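PDB 2DGD: 223aa long hypothetical arylmalonate decarboxylase from Sulfolobus tokodaii, which is of unproven function but probably acts as a decarboxylating lyase of the arylmalonate decarboxylase kind. Local coordinates for residues P2-N16 with P28-P40. Residues are numbered along the deposited sequence; the frame is centred on the assembly and turned at random.
Sequences PGGRGRIGVILPANN and PEGVSIHSTRMKP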
loop_
_atom_site.group_PDB
_atom_site.type_symbol
_atom_site.label_atom_id
_atom_site.label_comp_id
_atom_site.label_asym_id
_atom_site.label_seq_id
_atom_site.Cartn_x
_atom_site.Cartn_y
_atom_site.Cartn_z
ATOM N N PRO A 2 -12.250 -21.423 11.476
ATOM C CA PRO A 2 -12.829 -22.346 10.480
ATOM C C PRO A 2 -11.905 -22.557 9.294
ATOM O O PRO A 2 -11.881 -21.749 8.376
ATOM C CB PRO A 2 -14.159 -21.746 10.025
ATOM C CG PRO A 2 -13.915 -20.287 10.250
ATOM C CD PRO A 2 -13.097 -20.227 11.570
ATOM N N GLY A 3 -11.137 -23.637 9.324
ATOM C CA GLY A 3 -10.244 -23.924 8.221
ATOM C C GLY A 3 -11.047 -24.483 7.062
ATOM O O GLY A 3 -10.945 -25.664 6.742
ATOM N N GLY A 4 -11.854 -23.632 6.439
ATOM C CA GLY A 4 -12.676 -24.058 5.324
ATOM C C GLY A 4 -11.850 -24.640 4.196
ATOM O O GLY A 4 -12.340 -25.445 3.400
ATOM N N ARG A 5 -10.588 -24.230 4.133
ATOM C CA ARG A 5 -9.667 -24.704 3.113
ATOM C C ARG A 5 -8.944 -25.965 3.603
ATOM O O ARG A 5 -8.536 -26.818 2.812
ATOM C CB ARG A 5 -8.657 -23.610 2.808
ATOM C CG ARG A 5 -7.889 -23.805 1.532
ATOM C CD ARG A 5 -7.066 -22.574 1.260
ATOM N NE ARG A 5 -6.436 -22.591 -0.052
ATOM C CZ ARG A 5 -5.648 -21.621 -0.494
ATOM N NH1 ARG A 5 -5.105 -21.707 -1.703
ATOM N NH2 ARG A 5 -5.405 -20.563 0.278
ATOM N N GLY A 6 -8.791 -26.076 4.915
ATOM C CA GLY A 6 -8.122 -27.230 5.477
ATOM C C GLY A 6 -7.785 -27.031 6.939
ATOM O O GLY A 6 -7.582 -25.902 7.391
ATOM N N ARG A 7 -7.736 -28.135 7.678
ATOM C CA ARG A 7 -7.422 -28.103 9.098
ATOM C C ARG A 7 -6.300 -29.081 9.392
ATOM O O ARG A 7 -6.435 -30.277 9.154
ATOM C CB ARG A 7 -8.658 -28.463 9.917
ATOM C CG ARG A 7 -9.785 -27.459 9.794
ATOM C CD ARG A 7 -10.530 -27.366 11.102
ATOM N NE ARG A 7 -11.945 -27.705 10.982
ATOM C CZ ARG A 7 -12.925 -26.809 10.931
ATOM N NH1 ARG A 7 -14.176 -27.210 10.830
ATOM N NH2 ARG A 7 -12.646 -25.513 10.997
ATOM N N ILE A 8 -5.188 -28.565 9.900
ATOM C CA ILE A 8 -4.042 -29.406 10.207
ATOM C C ILE A 8 -3.866 -29.604 11.706
ATOM O O ILE A 8 -3.696 -28.647 12.466
ATOM C CB ILE A 8 -2.746 -28.796 9.625
ATOM C CG1 ILE A 8 -2.894 -28.626 8.110
ATOM C CG2 ILE A 8 -1.552 -29.690 9.938
ATOM C CD1 ILE A 8 -1.720 -27.953 7.448
ATOM N N GLY A 9 -3.917 -30.858 12.131
ATOM C CA GLY A 9 -3.739 -31.161 13.536
ATOM C C GLY A 9 -2.268 -31.414 13.795
ATOM O O GLY A 9 -1.554 -31.900 12.919
ATOM N N VAL A 10 -1.798 -31.076 14.986
ATOM C CA VAL A 10 -0.404 -31.302 15.312
ATOM C C VAL A 10 -0.223 -31.771 16.761
ATOM O O VAL A 10 -0.744 -31.164 17.703
ATOM C CB VAL A 10 0.441 -30.020 15.054
ATOM C CG1 VAL A 10 -0.095 -28.869 15.868
ATOM C CG2 VAL A 10 1.898 -30.268 15.401
ATOM N N ILE A 11 0.491 -32.878 16.925
ATOM C CA ILE A 11 0.775 -33.407 18.247
ATOM C C ILE A 11 2.201 -32.983 18.561
ATOM O O ILE A 11 3.122 -33.307 17.815
ATOM C CB ILE A 11 0.704 -34.946 18.277
ATOM C CG1 ILE A 11 -0.700 -35.414 17.903
ATOM C CG2 ILE A 11 1.079 -35.453 19.665
ATOM C CD1 ILE A 11 -0.799 -36.906 17.743
ATOM N N LEU A 12 2.398 -32.255 19.652
ATOM C CA LEU A 12 3.746 -31.820 19.989
ATOM C C LEU A 12 4.087 -31.913 21.462
ATOM O O LEU A 12 3.206 -32.034 22.306
ATOM C CB LEU A 12 3.980 -30.385 19.491
ATOM C CG LEU A 12 2.808 -29.401 19.533
ATOM C CD1 LEU A 12 2.318 -29.242 20.942
ATOM C CD2 LEU A 12 3.246 -28.067 18.976
ATOM N N PRO A 13 5.388 -31.872 21.789
ATOM C CA PRO A 13 5.833 -31.951 23.180
ATOM C C PRO A 13 5.371 -30.741 23.986
ATOM O O PRO A 13 5.311 -29.630 23.475
ATOM C CB PRO A 13 7.353 -32.045 23.048
ATOM C CG PRO A 13 7.633 -31.357 21.768
ATOM C CD PRO A 13 6.547 -31.846 20.875
ATOM N N ALA A 14 5.046 -30.974 25.249
ATOM C CA ALA A 14 4.558 -29.924 26.125
ATOM C C ALA A 14 5.323 -28.612 26.047
ATOM O O ALA A 14 4.726 -27.545 25.936
ATOM C CB ALA A 14 4.539 -30.423 27.573
ATOM N N ASN A 15 6.645 -28.690 26.096
ATOM C CA ASN A 15 7.463 -27.487 26.093
ATOM C C ASN A 15 7.941 -26.946 24.755
ATOM O O ASN A 15 8.878 -26.159 24.705
ATOM C CB ASN A 15 8.648 -27.694 27.027
ATOM C CG ASN A 15 8.209 -27.956 28.449
ATOM O OD1 ASN A 15 7.432 -27.188 29.018
ATOM N ND2 ASN A 15 8.696 -29.046 29.032
ATOM N N ASN A 16 7.298 -27.356 23.671
ATOM C CA ASN A 16 7.669 -26.858 22.358
ATOM C C ASN A 16 6.900 -25.556 22.139
ATOM O O ASN A 16 5.672 -25.566 22.063
ATOM C CB ASN A 16 7.286 -27.868 21.276
ATOM C CG ASN A 16 7.651 -27.392 19.881
ATOM O OD1 ASN A 16 7.336 -26.267 19.491
ATOM N ND2 ASN A 16 8.312 -28.255 19.120
ATOM N N PRO A 28 -1.635 -21.141 4.794
ATOM C CA PRO A 28 -2.223 -20.240 3.801
ATOM C C PRO A 28 -3.632 -19.876 4.247
ATOM O O PRO A 28 -4.171 -20.493 5.169
ATOM C CB PRO A 28 -2.194 -21.069 2.517
ATOM C CG PRO A 28 -2.310 -22.457 3.003
ATOM C CD PRO A 28 -1.398 -22.473 4.211
ATOM N N GLU A 29 -4.231 -18.886 3.599
ATOM C CA GLU A 29 -5.571 -18.443 3.978
ATOM C C GLU A 29 -6.648 -19.515 3.919
ATOM O O GLU A 29 -6.816 -20.178 2.899
ATOM C CB GLU A 29 -5.999 -17.280 3.101
ATOM C CG GLU A 29 -6.435 -16.076 3.881
ATOM C CD GLU A 29 -7.677 -15.464 3.300
ATOM O OE1 GLU A 29 -7.723 -15.289 2.058
ATOM O OE2 GLU A 29 -8.606 -15.156 4.083
ATOM N N GLY A 30 -7.389 -19.666 5.008
ATOM C CA GLY A 30 -8.442 -20.655 5.043
ATOM C C GLY A 30 -7.980 -21.924 5.722
ATOM O O GLY A 30 -8.748 -22.878 5.876
ATOM N N VAL A 31 -6.717 -21.944 6.127
ATOM C CA VAL A 31 -6.156 -23.106 6.796
ATOM C C VAL A 31 -5.932 -22.763 8.258
ATOM O O VAL A 31 -5.488 -21.662 8.581
ATOM C CB VAL A 31 -4.798 -23.514 6.166
ATOM C CG1 VAL A 31 -4.256 -24.764 6.832
ATOM C CG2 VAL A 31 -4.964 -23.747 4.695
ATOM N N SER A 32 -6.259 -23.697 9.142
ATOM C CA SER A 32 -6.050 -23.480 10.562
ATOM C C SER A 32 -5.282 -24.652 11.171
ATOM O O SER A 32 -5.331 -25.779 10.667
ATOM C CB SER A 32 -7.383 -23.265 11.286
ATOM O OG SER A 32 -8.280 -24.325 11.043
ATOM N N ILE A 33 -4.558 -24.359 12.248
ATOM C CA ILE A 33 -3.745 -25.343 12.950
ATOM C C ILE A 33 -4.365 -25.677 14.307
ATOM O O ILE A 33 -4.758 -24.785 15.059
ATOM C CB ILE A 33 -2.316 -24.794 13.166
ATOM C CG1 ILE A 33 -1.761 -24.264 11.842
ATOM C CG2 ILE A 33 -1.411 -25.882 13.716
ATOM C CD1 ILE A 33 -1.695 -25.309 10.737
ATOM N N HIS A 34 -4.445 -26.965 14.620
ATOM C CA HIS A 34 -5.027 -27.408 15.885
ATOM C C HIS A 34 -4.068 -28.361 16.566
ATOM O O HIS A 34 -3.696 -29.387 15.994
ATOM C CB HIS A 34 -6.359 -28.081 15.603
ATOM C CG HIS A 34 -7.257 -27.246 14.752
ATOM N ND1 HIS A 34 -7.914 -26.135 15.236
ATOM C CD2 HIS A 34 -7.526 -27.295 13.424
ATOM C CE1 HIS A 34 -8.546 -25.534 14.244
ATOM N NE2 HIS A 34 -8.326 -26.217 13.134
ATOM N N SER A 35 -3.669 -28.029 17.788
ATOM C CA SER A 35 -2.712 -28.868 18.489
ATOM C C SER A 35 -3.134 -29.418 19.843
ATOM O O SER A 35 -4.108 -28.975 20.451
ATOM C CB SER A 35 -1.396 -28.101 18.648
ATOM O OG SER A 35 -1.616 -26.841 19.257
ATOM N N THR A 36 -2.377 -30.409 20.291
ATOM C CA THR A 36 -2.584 -31.033 21.585
ATOM C C THR A 36 -1.196 -31.492 22.016
ATOM O O THR A 36 -0.383 -31.891 21.184
ATOM C CB THR A 36 -3.554 -32.225 21.512
ATOM O OG1 THR A 36 -3.937 -32.585 22.841
ATOM C CG2 THR A 36 -2.900 -33.427 20.828
ATOM N N ARG A 37 -0.920 -31.422 23.313
ATOM C CA ARG A 37 0.398 -31.787 23.818
ATOM C C ARG A 37 0.530 -33.159 24.455
ATOM O O ARG A 37 -0.457 -33.786 24.847
ATOM C CB ARG A 37 0.868 -30.729 24.813
ATOM C CG ARG A 37 1.103 -29.384 24.177
ATOM C CD ARG A 37 1.445 -28.324 25.195
ATOM N NE ARG A 37 2.366 -27.350 24.627
ATOM C CZ ARG A 37 2.097 -26.587 23.576
ATOM N NH1 ARG A 37 3.012 -25.742 23.132
ATOM N NH2 ARG A 37 0.915 -26.657 22.981
HETATM N N MSE A 38 1.773 -33.616 24.547
HETATM C CA MSE A 38 2.075 -34.896 25.158
HETATM C C MSE A 38 3.107 -34.735 26.259
HETATM O O MSE A 38 4.002 -33.895 26.184
HETATM C CB MSE A 38 2.583 -35.890 24.127
HETATM C CG MSE A 38 1.511 -36.395 23.186
HETATM SE SE MSE A 38 2.091 -37.960 22.192
HETATM C CE MSE A 38 1.310 -39.316 23.311
ATOM N N LYS A 39 2.947 -35.545 27.294
ATOM C CA LYS A 39 3.824 -35.558 28.452
ATOM C C LYS A 39 5.291 -35.536 28.028
ATOM O O LYS A 39 5.699 -36.285 27.145
ATOM C CB LYS A 39 3.517 -36.825 29.263
ATOM C CG LYS A 39 4.434 -37.116 30.427
ATOM C CD LYS A 39 4.310 -38.585 30.845
ATOM C CE LYS A 39 2.934 -38.924 31.420
ATOM N NZ LYS A 39 2.679 -38.262 32.744
ATOM N N PRO A 40 6.101 -34.649 28.635
ATOM C CA PRO A 40 7.523 -34.588 28.280
ATOM C C PRO A 40 8.179 -35.888 28.739
ATOM O O PRO A 40 7.891 -36.382 29.825
ATOM C CB PRO A 40 8.019 -33.365 29.048
ATOM C CG PRO A 40 7.136 -33.342 30.246
ATOM C CD PRO A 40 5.776 -33.644 29.662
#
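Arg-37 reaches across from strand 31-38 to the turn that follows strand 6-13. Its NE donates to Ala-14 O at 2.7 Å, and that oxygen lies in the guanidinium plane. The chain bends at chi3 (147°) and turns the guanidinium over Leu-12, whose CD1 sits against one face. Arg-37 NH1 also forms a salt bridge to Glu-20. A leucine in place of Arg-37 would probably leave Ala-14 O without this donor and Glu-20 without its salt-bridge partner.

A second arginine works at the other end. The extended chain of Arg-5 brings NH2 to Glu-29 O at 3.0 Å, nearly straight (172°) and on a carbonyl lone pair. Its NH1 pairs with Asp-194 of a third subunit. Gly-30 O accepts a hydrogen bond from Arg-5 N at 2.9 Å and a weak one from Gly-6 N.

Between these ends the strands run parallel in unbroken register, from Gly-6 beside Val-31 to Pro-13 beside Met-38. Ile-8 N to Ser-32 O, at 2.9 Å, is one rung of the ladder. On one face Ile-8 CB meets Ile-33 CD1 at 3.8 Å. On the other, Ile-11 CG2 packs against Met-38, a selenomethionine, and Arg-7 CD lies by His-34 NE2. That nitrogen is hydrogen-bonded to Ser-32 OG at 2.8 Å, while ND1 binds Glu-20 of a second subunit.

With helix 19-26 between them, the two strands form a beta-alpha-beta unit. Helix 19-26 packs on Val-10, Leu-12 and Ile-33, helix 202-214 on Ile-8, and helix 49-63 covers Thr-36 and Met-38. Strand 69-72 continues the parallel sheet beyond strand 6-13.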